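Local atomic coordinates of THB11 (Chlamydomonas reinhardtii, PDB entry 6TD7), a protein that binds heme through its truncated-globin domain, probably binds oxygen, and has been linked to nitrite reduction. Residues E104-L109 with G117-R122. Sequence-based numbering, arbitrary orientation. Where two conformers were deposited one is given.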
ATOM      1  N   GLU A 104       6.040   2.048   8.880  1.00  9.49           N
ATOM      2  CA  GLU A 104       7.376   1.754   9.391  1.00 13.44           C
ATOM      3  C   GLU A 104       8.444   2.071   8.354  1.00 12.70           C
ATOM      4  O   GLU A 104       9.506   2.611   8.684  1.00 10.37           O
ATOM      5  CB  GLU A 104       7.476   0.282   9.801  1.00 14.29           C
ATOM      6  CG  GLU A 104       6.718  -0.080  11.062  1.00 17.73           C
ATOM      7  CD  GLU A 104       6.929  -1.524  11.488  1.00 24.88           C
ATOM      8  OE1 GLU A 104       6.397  -1.898  12.552  1.00 29.16           O
ATOM      9  OE2 GLU A 104       7.619  -2.283  10.771  1.00 18.30           O
ATOM     10  N   ALA A 105       8.187   1.714   7.091  1.00 12.10           N
ATOM     11  CA  ALA A 105       9.137   2.004   6.025  1.00 13.15           C
ATOM     12  C   ALA A 105       9.393   3.501   5.902  1.00  9.74           C
ATOM     13  O   ALA A 105      10.542   3.929   5.754  1.00  9.32           O
ATOM     14  CB  ALA A 105       8.625   1.438   4.700  1.00  8.45           C
ATOM     15  N   MET A 106       8.336   4.315   5.960  1.00  7.21           N
ATOM     16  CA  MET A 106       8.532   5.762   5.912  1.00 10.40           C
ATOM     17  C   MET A 106       9.307   6.250   7.130  1.00 10.45           C
ATOM     18  O   MET A 106      10.190   7.107   7.012  1.00 10.80           O
ATOM     19  CB  MET A 106       7.186   6.480   5.813  1.00 11.24           C
ATOM     20  CG  MET A 106       6.555   6.448   4.426  1.00 15.86           C
ATOM     21  SD  MET A 106       5.078   7.476   4.321  1.00 12.40           S
ATOM     22  CE  MET A 106       4.016   6.615   5.470  1.00 16.29           C
ATOM     23  N   THR A 107       8.994   5.717   8.313  1.00 10.66           N
ATOM     24  CA  THR A 107       9.715   6.122   9.517  1.00  9.41           C
ATOM     25  C   THR A 107      11.198   5.793   9.400  1.00 10.49           C
ATOM     26  O   THR A 107      12.063   6.622   9.706  1.00  9.95           O
ATOM     27  CB  THR A 107       9.122   5.428  10.748  1.00 11.49           C
ATOM     28  OG1 THR A 107       7.735   5.764  10.887  1.00 12.41           O
ATOM     29  CG2 THR A 107       9.880   5.834  12.011  1.00 14.11           C
ATOM     30  N   GLU A 108      11.507   4.569   8.965  1.00 11.07           N
ATOM     31  CA  GLU A 108      12.887   4.104   8.930  1.00  9.91           C
ATOM     32  C   GLU A 108      13.731   4.840   7.903  1.00 11.83           C
ATOM     33  O   GLU A 108      14.962   4.822   8.009  1.00 12.93           O
ATOM     34  CB  GLU A 108      12.908   2.599   8.661  1.00 10.80           C
ATOM     35  CG  GLU A 108      12.501   1.793   9.878  1.00 19.32           C
ATOM     36  CD  GLU A 108      12.062   0.383   9.554  1.00 18.23           C
ATOM     37  OE1 GLU A 108      12.646  -0.249   8.646  1.00 16.90           O
ATOM     38  OE2 GLU A 108      11.120  -0.093  10.220  1.00 18.27           O
ATOM     39  N   LEU A 109      13.114   5.494   6.924  1.00 11.55           N
ATOM     40  CA  LEU A 109      13.844   6.283   5.942  0.67 13.56           C
ATOM     41  C   LEU A 109      13.879   7.767   6.287  1.00 20.99           C
ATOM     42  O   LEU A 109      14.434   8.556   5.516  1.00 18.14           O
ATOM     43  CB  LEU A 109      13.242   6.066   4.550  0.67 15.99           C
ATOM     44  CG  LEU A 109      13.649   4.700   3.984  0.67 14.66           C
ATOM     45  CD1 LEU A 109      12.663   4.173   2.963  0.67 16.01           C
ATOM     46  CD2 LEU A 109      15.049   4.784   3.376  0.67 17.03           C
ATOM     47  N   GLY A 117       1.469  10.853   8.530  1.00  9.11           N
ATOM     48  CA  GLY A 117       0.039  10.914   8.771  1.00 10.19           C
ATOM     49  C   GLY A 117      -0.728  11.346   7.539  1.00  9.90           C
ATOM     50  O   GLY A 117      -1.799  10.811   7.238  1.00  9.12           O
ATOM     51  N   GLU A 118      -0.188  12.318   6.802  1.00 11.33           N
ATOM     52  CA  GLU A 118      -0.815  12.761   5.563  1.00  8.62           C
ATOM     53  C   GLU A 118      -0.929  11.621   4.560  1.00  9.40           C
ATOM     54  O   GLU A 118      -1.996  11.396   3.975  1.00 10.08           O
ATOM     55  CB  GLU A 118      -0.002  13.918   4.980  1.00 13.99           C
ATOM     56  CG  GLU A 118      -0.504  14.477   3.662  1.00 21.51           C
ATOM     57  CD  GLU A 118       0.422  15.551   3.128  1.00 35.40           C
ATOM     58  OE1 GLU A 118       1.259  16.047   3.912  1.00 24.69           O
ATOM     59  OE2 GLU A 118       0.328  15.892   1.931  1.00 29.14           O
ATOM     60  N   VAL A 119       0.165  10.883   4.350  1.00 10.02           N
ATOM     61  CA  VAL A 119       0.159   9.751   3.427  1.00 10.42           C
ATOM     62  C   VAL A 119      -0.795   8.663   3.914  1.00  8.72           C
ATOM     63  O   VAL A 119      -1.589   8.120   3.137  1.00  9.76           O
ATOM     64  CB  VAL A 119       1.587   9.202   3.250  1.00 10.85           C
ATOM     65  CG1 VAL A 119       1.592   7.900   2.453  1.00 10.33           C
ATOM     66  CG2 VAL A 119       2.458  10.239   2.580  1.00  8.93           C
ATOM     67  N   MET A 120      -0.724   8.314   5.199  1.00  8.90           N
ATOM     68  CA  MET A 120      -1.584   7.236   5.686  1.00  7.82           C
ATOM     69  C   MET A 120      -3.059   7.627   5.639  1.00  7.42           C
ATOM     70  O   MET A 120      -3.916   6.755   5.448  1.00  9.07           O
ATOM     71  CB  MET A 120      -1.186   6.822   7.104  1.00 10.19           C
ATOM     72  CG  MET A 120       0.231   6.273   7.229  1.00 15.12           C
ATOM     73  SD  MET A 120       0.710   5.133   5.914  1.00 20.67           S
ATOM     74  CE  MET A 120      -0.449   3.798   6.206  1.00 23.82           C
ATOM     75  N   ARG A 121      -3.389   8.912   5.803  1.00 10.75           N
ATOM     76  CA  ARG A 121      -4.787   9.319   5.687  1.00 11.14           C
ATOM     77  C   ARG A 121      -5.299   9.153   4.261  1.00 10.34           C
ATOM     78  O   ARG A 121      -6.477   8.843   4.057  1.00  9.34           O
ATOM     79  CB  ARG A 121      -4.971  10.764   6.151  1.00 13.08           C
ATOM     80  CG  ARG A 121      -5.166  10.895   7.657  1.00 15.39           C
ATOM     81  CD  ARG A 121      -5.552  12.318   8.083  1.00 16.31           C
ATOM     82  NE  ARG A 121      -4.532  13.286   7.697  1.00 17.27           N
ATOM     83  CZ  ARG A 121      -3.466  13.593   8.430  1.00 21.24           C
ATOM     84  NH1 ARG A 121      -3.260  13.019   9.609  1.00 17.22           N
ATOM     85  NH2 ARG A 121      -2.595  14.479   7.970  1.00 19.97           N
ATOM     86  N   ARG A 122      -4.432   9.345   3.265  1.00  8.37           N
ATOM     87  CA  ARG A 122      -4.834   9.124   1.883  1.00 12.60           C
ATOM     88  C   ARG A 122      -5.064   7.647   1.594  1.00 10.15           C
ATOM     89  O   ARG A 122      -5.896   7.299   0.748  1.00 12.97           O
ATOM     90  CB  ARG A 122      -3.765   9.662   0.939  1.00 18.53           C
ATOM     91  CG  ARG A 122      -4.068  11.010   0.355  1.00 32.53           C
ATOM     92  CD  ARG A 122      -3.152  11.289  -0.821  1.00 22.43           C
ATOM     93  NE  ARG A 122      -3.909  11.770  -1.968  1.00 23.34           N
ATOM     94  CZ  ARG A 122      -3.362  12.283  -3.062  1.00 21.80           C
ATOM     95  NH1 ARG A 122      -2.040  12.388  -3.162  1.00 21.33           N
ATOM     96  NH2 ARG A 122      -4.144  12.698  -4.050  1.00 18.69           N
TER
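M106 meets V119 and M120 in a small, wholly apolar contact between two consecutive helices of the globin domain, 92-108 and 113-123, near the end of the first. The backbones stay well apart, with CA of M106 and CA of V119 9.6 Å from each other; M106 covers a little under half of that gap, and V119 and M120 come from the other helix to meet it. Its extended chi2 (-173°) carries the sulfur to V119, and the bend at chi3 (-64°) turns the methyl toward M120. SD of M106 lies 4.0 Å from CG1 of V119, the two side chains reaching tip to tip. The methyl CE of M106 rests 3.7 Å from SD of M120, whose own chain, bent at chi2 and chi3, slides past M106 in the opposite direction. Helix 92-108 corresponds to G and helix 113-123 probably to the first part of H in the two-over-two sandwich of truncated hemoglobins, where the G/H pair packs against B/E. Cutting M106 back to an alanine is likely to open a gap between the helices, with V119 and M120 losing the sulfur and methyl that meet them. V27 of helix 21-36 also touches M106.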